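Side-chain contacts in tungsten-containing formylmethanofuran dehydrogenase 2 subunit C (Methanothermobacter wolfeii, PDB 5T5I), which is a subunit of the tungsten-containing enzyme that interconverts carbon dioxide and formylmethanofuran in methanogens, probably serving as a beta-helical scaffold: residues D24-K29 / K35-M40; G114-Q119 / S139-W144; G213-F218 / G256-A261. All coordinates share one frame; numbering follows the deposited sequence.

Contact 1 of 3, residues D24-K29 / K35-M40; sequences DVFAGK and KNIQIM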
loop_
_atom_site.group_PDB
_atom_site.type_symbol
_atom_site.label_atom_id
_atom_site.label_comp_id
_atom_site.label_asym_id
_atom_site.label_seq_id
_atom_site.Cartn_x
_atom_site.Cartn_y
_atom_site.Cartn_z
ATOM N N ASP C 24 -60.839 10.701 15.397
ATOM C CA ASP C 24 -61.288 11.987 15.961
ATOM C C ASP C 24 -62.298 12.729 15.055
ATOM O O ASP C 24 -63.230 13.353 15.563
ATOM C CB ASP C 24 -60.090 12.899 16.255
ATOM C CG ASP C 24 -59.111 12.292 17.237
ATOM O OD1 ASP C 24 -58.322 11.400 16.819
ATOM O OD2 ASP C 24 -59.163 12.662 18.428
ATOM N N VAL C 25 -62.120 12.646 13.726
ATOM C CA VAL C 25 -63.026 13.291 12.771
ATOM C C VAL C 25 -64.233 12.395 12.503
ATOM O O VAL C 25 -65.333 12.908 12.349
ATOM C CB VAL C 25 -62.289 13.664 11.464
ATOM C CG1 VAL C 25 -63.248 14.250 10.423
ATOM C CG2 VAL C 25 -61.162 14.653 11.752
ATOM N N PHE C 26 -64.026 11.063 12.412
ATOM C CA PHE C 26 -65.109 10.116 12.118
ATOM C C PHE C 26 -66.097 10.029 13.278
ATOM O O PHE C 26 -67.274 9.764 13.042
ATOM C CB PHE C 26 -64.544 8.727 11.752
ATOM C CG PHE C 26 -63.984 8.567 10.349
ATOM C CD1 PHE C 26 -63.351 9.627 9.702
ATOM C CD2 PHE C 26 -63.985 7.327 9.726
ATOM C CE1 PHE C 26 -62.836 9.470 8.412
ATOM C CE2 PHE C 26 -63.454 7.170 8.445
ATOM C CZ PHE C 26 -62.875 8.241 7.802
ATOM N N ALA C 27 -65.642 10.305 14.526
ATOM C CA ALA C 27 -66.510 10.262 15.716
ATOM C C ALA C 27 -67.708 11.211 15.603
ATOM O O ALA C 27 -67.536 12.378 15.251
ATOM C CB ALA C 27 -65.705 10.580 16.966
ATOM N N GLY C 28 -68.903 10.674 15.854
ATOM C CA GLY C 28 -70.157 11.419 15.820
ATOM C C GLY C 28 -70.746 11.675 14.443
ATOM O O GLY C 28 -71.756 12.373 14.342
ATOM N N LYS C 29 -70.143 11.121 13.370
ATOM C CA LYS C 29 -70.619 11.315 11.999
ATOM C C LYS C 29 -71.263 10.045 11.462
ATOM O O LYS C 29 -70.787 8.946 11.732
ATOM C CB LYS C 29 -69.452 11.696 11.071
ATOM C CG LYS C 29 -68.895 13.088 11.300
ATOM C CD LYS C 29 -67.872 13.452 10.219
ATOM C CE LYS C 29 -67.358 14.875 10.309
ATOM N NZ LYS C 29 -66.802 15.187 11.654
ATOM N N LYS C 35 -68.595 10.307 4.003
ATOM C CA LYS C 35 -68.361 10.422 2.553
ATOM C C LYS C 35 -68.121 11.881 2.128
ATOM O O LYS C 35 -67.462 12.100 1.120
ATOM C CB LYS C 35 -69.550 9.871 1.744
ATOM C CG LYS C 35 -69.757 8.362 1.826
ATOM C CD LYS C 35 -71.067 7.974 1.138
ATOM C CE LYS C 35 -71.344 6.495 1.193
ATOM N NZ LYS C 35 -72.544 6.133 0.387
ATOM N N ASN C 36 -68.679 12.866 2.872
ATOM C CA ASN C 36 -68.507 14.298 2.577
ATOM C C ASN C 36 -67.279 14.934 3.245
ATOM O O ASN C 36 -67.067 16.130 3.058
ATOM C CB ASN C 36 -69.789 15.085 2.950
ATOM C CG ASN C 36 -70.951 14.789 2.038
ATOM O OD1 ASN C 36 -70.779 14.515 0.850
ATOM N ND2 ASN C 36 -72.169 14.875 2.556
ATOM N N ILE C 37 -66.459 14.157 3.992
ATOM C CA ILE C 37 -65.246 14.684 4.621
ATOM C C ILE C 37 -64.321 15.204 3.520
ATOM O O ILE C 37 -64.108 14.518 2.517
ATOM C CB ILE C 37 -64.554 13.613 5.527
ATOM C CG1 ILE C 37 -65.351 13.448 6.842
ATOM C CG2 ILE C 37 -63.091 13.978 5.837
ATOM C CD1 ILE C 37 -64.944 12.245 7.692
ATOM N N GLN C 38 -63.775 16.408 3.706
ATOM C CA GLN C 38 -62.895 16.995 2.708
ATOM C C GLN C 38 -61.480 16.454 2.788
ATOM O O GLN C 38 -60.939 16.260 3.878
ATOM C CB GLN C 38 -62.864 18.524 2.832
ATOM C CG GLN C 38 -64.204 19.167 2.460
ATOM C CD GLN C 38 -64.152 20.677 2.497
ATOM O OE1 GLN C 38 -63.440 21.283 3.307
ATOM N NE2 GLN C 38 -64.924 21.326 1.635
ATOM N N ILE C 39 -60.884 16.226 1.619
ATOM C CA ILE C 39 -59.476 15.851 1.455
ATOM C C ILE C 39 -58.903 16.678 0.285
ATOM O O ILE C 39 -59.670 17.241 -0.499
ATOM C CB ILE C 39 -59.272 14.319 1.253
ATOM C CG1 ILE C 39 -59.887 13.816 -0.075
ATOM C CG2 ILE C 39 -59.820 13.536 2.459
ATOM C CD1 ILE C 39 -59.543 12.388 -0.423
ATOM N N MET C 40 -57.569 16.746 0.159
ATOM C CA MET C 40 -56.944 17.472 -0.957
ATOM C C MET C 40 -56.537 16.493 -2.048
ATOM O O MET C 40 -56.059 15.403 -1.743
ATOM C CB MET C 40 -55.659 18.223 -0.529
ATOM C CG MET C 40 -55.852 19.286 0.520
ATOM S SD MET C 40 -56.942 20.636 0.038
ATOM C CE MET C 40 -56.065 21.316 -1.462
#
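Val25, close to the end of helix 23-26, sends its CG1 to within 3.8 Å of Ile37 CD1. That branch lies trans to the backbone N (chi1 176°), which brings it against the terminal methyl of the isoleucine. Phe26 follows, presenting ring atoms CD1 and CE1: CE1 comes to 3.6 Å from Ile37 CD1, and the two side chains run nearly perpendicular, with the ring set obliquely to the methyl. Phe26 also rests on Ile34 of helix 31-35 and on Ile4 and Leu6 of strand 3-8. After it the chain leaves the helix in a type II turn that closes with Lys29 N bonded to Phe26 O. Lys29 then turns back toward the helix end. Its chain is straight as far as CE and bends at the last torsion (chi4 54°), bringing NZ to 2.8 Å from Val25 O, within the carbonyl plane, while CD lies 4.1 Å from Ile37 CD1. With an alanine here in place of the lysine, Val25 O would probably lose its ammonium partner and one flank of the Ile37 methyl its aliphatic neighbour. The contact is thus purely apolar between its segments: one methyl, received by valine, phenylalanine and the lysine CD methylene, joins the helix end to the residue just ahead of strand 38-41, while the lysine ammonium bonds to a carbonyl of its own segment.

Contact 2 of 3, residues G114-Q119 / S139-W144; sequences GSWAGQ and SYRGDW. With CA (calcium ion), chain B.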
loop_
_atom_site.group_PDB
_atom_site.type_symbol
_atom_site.label_atom_id
_atom_site.label_comp_id
_atom_site.label_asym_id
_atom_site.label_seq_id
_atom_site.Cartn_x
_atom_site.Cartn_y
_atom_site.Cartn_z
ATOM N N GLY C 114 -44.156 5.705 3.489
ATOM C CA GLY C 114 -43.258 6.720 2.952
ATOM C C GLY C 114 -42.476 7.408 4.048
ATOM O O GLY C 114 -42.552 7.015 5.222
ATOM N N SER C 115 -41.742 8.466 3.678
ATOM C CA SER C 115 -40.950 9.226 4.637
ATOM C C SER C 115 -41.823 9.972 5.645
ATOM O O SER C 115 -43.001 10.225 5.391
ATOM C CB SER C 115 -40.030 10.213 3.916
ATOM O OG SER C 115 -39.142 9.506 3.072
ATOM N N TRP C 116 -41.240 10.283 6.811
ATOM C CA TRP C 116 -41.888 11.032 7.906
ATOM C C TRP C 116 -43.017 10.260 8.613
ATOM O O TRP C 116 -43.922 10.865 9.186
ATOM C CB TRP C 116 -42.352 12.426 7.449
ATOM C CG TRP C 116 -41.196 13.305 7.094
ATOM C CD1 TRP C 116 -40.261 13.809 7.950
ATOM C CD2 TRP C 116 -40.800 13.716 5.781
ATOM N NE1 TRP C 116 -39.292 14.487 7.250
ATOM C CE2 TRP C 116 -39.604 14.458 5.915
ATOM C CE3 TRP C 116 -41.341 13.536 4.500
ATOM C CZ2 TRP C 116 -38.946 15.029 4.814
ATOM C CZ3 TRP C 116 -40.667 14.070 3.409
ATOM C CH2 TRP C 116 -39.494 14.813 3.572
ATOM N N ALA C 117 -42.911 8.932 8.671
ATOM C CA ALA C 117 -43.869 8.123 9.423
ATOM C C ALA C 117 -43.647 8.456 10.898
ATOM O O ALA C 117 -42.518 8.388 11.378
ATOM C CB ALA C 117 -43.630 6.641 9.178
ATOM N N GLY C 118 -44.690 8.899 11.584
ATOM C CA GLY C 118 -44.561 9.283 12.990
ATOM C C GLY C 118 -43.736 10.535 13.253
ATOM O O GLY C 118 -43.250 10.724 14.368
ATOM N N GLN C 119 -43.585 11.431 12.261
ATOM C CA GLN C 119 -42.870 12.703 12.475
ATOM C C GLN C 119 -43.541 13.454 13.631
ATOM O O GLN C 119 -44.775 13.482 13.694
ATOM C CB GLN C 119 -42.930 13.562 11.214
ATOM C CG GLN C 119 -42.290 14.973 11.348
ATOM C CD GLN C 119 -42.477 15.754 10.072
ATOM O OE1 GLN C 119 -43.537 15.700 9.452
ATOM N NE2 GLN C 119 -41.440 16.437 9.599
ATOM N N SER C 139 -38.115 15.168 13.508
ATOM C CA SER C 139 -38.627 16.507 13.782
ATOM C C SER C 139 -39.022 17.153 12.422
ATOM O O SER C 139 -38.933 16.506 11.376
ATOM C CB SER C 139 -37.551 17.359 14.461
ATOM O OG SER C 139 -36.492 17.732 13.591
ATOM N N TYR C 140 -39.447 18.410 12.455
ATOM C CA TYR C 140 -39.743 19.203 11.261
ATOM C C TYR C 140 -38.519 20.092 10.974
ATOM O O TYR C 140 -37.789 20.445 11.901
ATOM C CB TYR C 140 -40.995 20.078 11.468
ATOM C CG TYR C 140 -41.314 20.965 10.284
ATOM C CD1 TYR C 140 -41.782 20.427 9.091
ATOM C CD2 TYR C 140 -41.111 22.342 10.345
ATOM C CE1 TYR C 140 -42.021 21.232 7.979
ATOM C CE2 TYR C 140 -41.359 23.158 9.244
ATOM C CZ TYR C 140 -41.814 22.601 8.060
ATOM O OH TYR C 140 -42.060 23.441 7.001
ATOM N N ARG C 141 -38.308 20.453 9.701
ATOM C CA ARG C 141 -37.213 21.359 9.273
ATOM C C ARG C 141 -37.092 22.580 10.197
ATOM O O ARG C 141 -38.095 23.210 10.548
ATOM C CB ARG C 141 -37.437 21.898 7.847
ATOM C CG ARG C 141 -37.573 20.833 6.734
ATOM C CD ARG C 141 -36.498 19.749 6.794
ATOM N NE ARG C 141 -36.560 18.827 5.654
ATOM C CZ ARG C 141 -35.692 17.840 5.424
ATOM N NH1 ARG C 141 -34.667 17.635 6.248
ATOM N NH2 ARG C 141 -35.827 17.066 4.361
ATOM N N GLY C 142 -35.874 22.839 10.652
ATOM C CA GLY C 142 -35.552 23.975 11.499
ATOM C C GLY C 142 -35.806 23.808 12.982
ATOM O O GLY C 142 -35.173 24.504 13.789
ATOM N N ASP C 143 -36.715 22.902 13.370
ATOM C CA ASP C 143 -37.040 22.746 14.781
ATOM C C ASP C 143 -36.013 21.846 15.457
ATOM O O ASP C 143 -35.591 20.840 14.898
ATOM C CB ASP C 143 -38.468 22.204 14.957
ATOM C CG ASP C 143 -39.147 22.602 16.260
ATOM O OD1 ASP C 143 -38.425 22.887 17.253
ATOM O OD2 ASP C 143 -40.384 22.655 16.282
ATOM N N TRP C 144 -35.647 22.207 16.685
ATOM C CA TRP C 144 -34.678 21.476 17.512
ATOM C C TRP C 144 -35.409 20.504 18.477
ATOM O O TRP C 144 -34.744 19.803 19.218
ATOM C CB TRP C 144 -33.761 22.459 18.287
ATOM C CG TRP C 144 -34.463 23.404 19.220
ATOM C CD1 TRP C 144 -34.565 23.285 20.573
ATOM C CD2 TRP C 144 -35.060 24.668 18.882
ATOM N NE1 TRP C 144 -35.241 24.364 21.097
ATOM C CE2 TRP C 144 -35.545 25.237 20.084
ATOM C CE3 TRP C 144 -35.276 25.357 17.675
ATOM C CZ2 TRP C 144 -36.235 26.451 20.112
ATOM C CZ3 TRP C 144 -35.962 26.558 17.703
ATOM C CH2 TRP C 144 -36.392 27.119 18.915
HETATM CA CA CA B . -35.038 19.736 12.574
HETATM O O HOH W 1 -37.382 16.421 8.607
#
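Gln119 reaches Ser139 through an extended side chain, CG trans to the backbone N at chi1 176°, which delivers the amide to a main-chain carbonyl, whereas in Arg141 a bend at the second torsion carries the guanidinium toward Trp116. Gln119 NE2 gives a hydrogen bond of 3.1 Å to Ser139 O. It is almost straight at the hydrogen (174°), and the acceptor lies practically in the amide plane, yet the donor stands well above the carbonyl plane. The same nitrogen lies near the plane of the Tyr140 ring, at its edge, 4.0 Å from CD1. A water supplies a second donor to Ser139 O, at 3.2 Å, and accepts from Trp116 NE1 at 3.0 Å, so the indole and the amide converge on one carbonyl oxygen, one of them through the water. These are loops of neighbouring coils in a parallel beta-helix, following strands 106-109 and 125-128, and Trp116 lies nearly parallel to the rings of Tyr97 and Tyr135 from adjoining turns. Arg141 NH2 meets the rim of that indole, 3.8 Å from Trp116 CZ2 and near the ring plane, the guanidinium standing 80° to the ring. NH2 is also hydrogen-bonded to the backbone of another protein chain, and NH1 to Tyr135 OH. The segment 139-144 curls round a calcium ion, bound by Ser139 OG at 2.7 Å and Asp143 O at 2.6 Å, with the Tyr140 carbonyl also facing the site and an acidic side chain of another protein as a further ligand. Ser139 OG is hydrogen-bonded to Glu164 OE1 as well.

Contact 3 of 3, residues G213-F218 / G256-A261; sequences GMMQEF and GIVYAA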
loop_
_atom_site.group_PDB
_atom_site.type_symbol
_atom_site.label_atom_id
_atom_site.label_comp_id
_atom_site.label_asym_id
_atom_site.label_seq_id
_atom_site.Cartn_x
_atom_site.Cartn_y
_atom_site.Cartn_z
ATOM N N GLY C 213 -27.043 -5.868 14.842
ATOM C CA GLY C 213 -26.305 -6.313 13.665
ATOM C C GLY C 213 -24.977 -5.584 13.550
ATOM O O GLY C 213 -24.398 -5.139 14.554
ATOM N N MET C 214 -24.478 -5.479 12.323
ATOM C CA MET C 214 -23.188 -4.863 12.033
ATOM C C MET C 214 -23.306 -3.387 11.677
ATOM O O MET C 214 -24.118 -3.032 10.823
ATOM C CB MET C 214 -22.530 -5.610 10.850
ATOM C CG MET C 214 -21.198 -5.032 10.409
ATOM S SD MET C 214 -20.404 -6.047 9.145
ATOM C CE MET C 214 -18.775 -5.399 9.198
ATOM N N MET C 215 -22.431 -2.548 12.258
ATOM C CA MET C 215 -22.281 -1.138 11.859
ATOM C C MET C 215 -21.069 -1.182 10.909
ATOM O O MET C 215 -19.979 -1.541 11.357
ATOM C CB MET C 215 -21.975 -0.203 13.044
ATOM C CG MET C 215 -23.089 -0.107 14.048
ATOM S SD MET C 215 -22.934 1.315 15.147
ATOM C CE MET C 215 -21.367 1.039 15.845
ATOM N N GLN C 216 -21.248 -0.911 9.606
ATOM C CA GLN C 216 -20.107 -0.969 8.673
ATOM C C GLN C 216 -19.019 0.061 9.035
ATOM O O GLN C 216 -17.832 -0.252 8.945
ATOM C CB GLN C 216 -20.540 -0.758 7.211
ATOM C CG GLN C 216 -21.430 -1.852 6.626
ATOM C CD GLN C 216 -21.763 -1.586 5.167
ATOM O OE1 GLN C 216 -20.950 -1.065 4.396
ATOM N NE2 GLN C 216 -22.954 -1.966 4.730
ATOM N N GLU C 217 -19.446 1.280 9.432
ATOM C CA GLU C 217 -18.579 2.399 9.813
ATOM C C GLU C 217 -19.155 3.104 11.030
ATOM O O GLU C 217 -20.365 3.102 11.218
ATOM C CB GLU C 217 -18.509 3.424 8.684
ATOM C CG GLU C 217 -17.954 2.897 7.372
ATOM C CD GLU C 217 -18.169 3.887 6.244
ATOM O OE1 GLU C 217 -17.606 5.002 6.319
ATOM O OE2 GLU C 217 -18.998 3.603 5.350
ATOM N N PHE C 218 -18.291 3.709 11.845
ATOM C CA PHE C 218 -18.712 4.446 13.034
ATOM C C PHE C 218 -17.994 5.816 13.075
ATOM O O PHE C 218 -17.544 6.276 12.025
ATOM C CB PHE C 218 -18.562 3.576 14.294
ATOM C CG PHE C 218 -19.246 4.048 15.568
ATOM C CD1 PHE C 218 -20.533 4.580 15.537
ATOM C CD2 PHE C 218 -18.580 4.012 16.785
ATOM C CE1 PHE C 218 -21.142 5.041 16.702
ATOM C CE2 PHE C 218 -19.195 4.474 17.950
ATOM C CZ PHE C 218 -20.479 4.962 17.905
ATOM N N GLY C 256 -24.827 10.803 25.144
ATOM C CA GLY C 256 -25.484 9.726 24.415
ATOM C C GLY C 256 -24.733 8.412 24.510
ATOM O O GLY C 256 -23.529 8.416 24.734
ATOM N N ILE C 257 -25.446 7.287 24.400
ATOM C CA ILE C 257 -24.846 5.945 24.482
ATOM C C ILE C 257 -25.180 5.153 23.221
ATOM O O ILE C 257 -26.343 5.119 22.802
ATOM C CB ILE C 257 -25.309 5.176 25.765
ATOM C CG1 ILE C 257 -24.839 5.871 27.065
ATOM C CG2 ILE C 257 -24.850 3.719 25.756
ATOM C CD1 ILE C 257 -23.293 5.908 27.310
ATOM N N VAL C 258 -24.164 4.505 22.629
ATOM C CA VAL C 258 -24.343 3.589 21.502
ATOM C C VAL C 258 -23.869 2.196 21.972
ATOM O O VAL C 258 -22.715 2.058 22.398
ATOM C CB VAL C 258 -23.598 4.034 20.212
ATOM C CG1 VAL C 258 -23.673 2.954 19.125
ATOM C CG2 VAL C 258 -24.161 5.347 19.682
ATOM N N TYR C 259 -24.753 1.185 21.883
ATOM C CA TYR C 259 -24.430 -0.222 22.177
ATOM C C TYR C 259 -24.354 -0.954 20.823
ATOM O O TYR C 259 -25.250 -0.796 19.996
ATOM C CB TYR C 259 -25.499 -0.898 23.057
ATOM C CG TYR C 259 -25.476 -0.472 24.507
ATOM C CD1 TYR C 259 -24.493 -0.934 25.372
ATOM C CD2 TYR C 259 -26.497 0.307 25.040
ATOM C CE1 TYR C 259 -24.496 -0.589 26.724
ATOM C CE2 TYR C 259 -26.540 0.612 26.402
ATOM C CZ TYR C 259 -25.525 0.182 27.237
ATOM O OH TYR C 259 -25.573 0.500 28.575
ATOM N N ALA C 260 -23.287 -1.714 20.584
ATOM C CA ALA C 260 -23.130 -2.463 19.336
ATOM C C ALA C 260 -22.721 -3.910 19.672
ATOM O O ALA C 260 -21.726 -4.116 20.381
ATOM C CB ALA C 260 -22.085 -1.800 18.447
ATOM N N ALA C 261 -23.500 -4.901 19.186
ATOM C CA ALA C 261 -23.269 -6.346 19.437
ATOM C C ALA C 261 -21.824 -6.761 19.143
ATOM O O ALA C 261 -21.305 -6.464 18.056
ATOM C CB ALA C 261 -24.220 -7.188 18.607
#
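Two carbonyls, Gly213 O and Ala261 O, one from each segment, both take a hydrogen bond from ND2 of Asn265, beside the place where Met215 meets Ala260. The OD1 of the same asparagine accepts from Met215 N, so a single amide ties the bend of 213-218 to the end of strand 256-261 by three bonds. Beyond these three bonds the contact is apolar. Met215 bends at its last torsion (chi3 -57°), which turns CE out of line with the rest of the chain and lays it 3.9 Å from Ala260 CB. Its sulfur stays more distant, SD being 4.4 Å from Val258 CG1. The methyl of Met215 has a second neighbour in its own segment: CE sits 3.6 Å above one face of the Phe218 ring, displaced toward the rim, and is therefore held between an aromatic face and an alanine methyl. Phe218 and Val258 approach from opposite directions. The ring brings its CZ to the fork of the valine, with Val258 CG1 and CB each 4.0 Å from Phe218 CZ and CG2 at 4.1 Å, the ring being turned obliquely. Such a meeting of a flat ring with a branched carbon spreads the touch over three atoms of the valine. Around it, Phe218 packs edge-to-face on Phe245 and meets the ring of Phe222, and both Phe218 and Met215 touch Ile268 near the C-terminus. Strand 256-261 runs parallel to 208-211 on one flank and antiparallel to 241-247 on the other, while Tyr259, directed away from the 213-218 loop, packs against Thr208, Val210, Ile231 and Val233.

In the fold
The three contacts follow one another along the chain, each closing before the next opens, and are spread along the elongated chain. Contact 1 lies toward the N-terminal end, where the end of helix 23-26 packs on the residue leading into strand 38-41. Contact 2 is nearest the middle, in loops after strands 106-109 and 125-128; its centre is about 25 Å from that of contact 1 and about 23 Å from that of contact 3. Contact 3 belongs to the C-terminal end, where antiparallel strands follow the parallel coils. Contacts 1 and 3 lie on opposite sides of the chain's centre, about 45 Å apart between centres, with the calcium-linked interface to another protein between them.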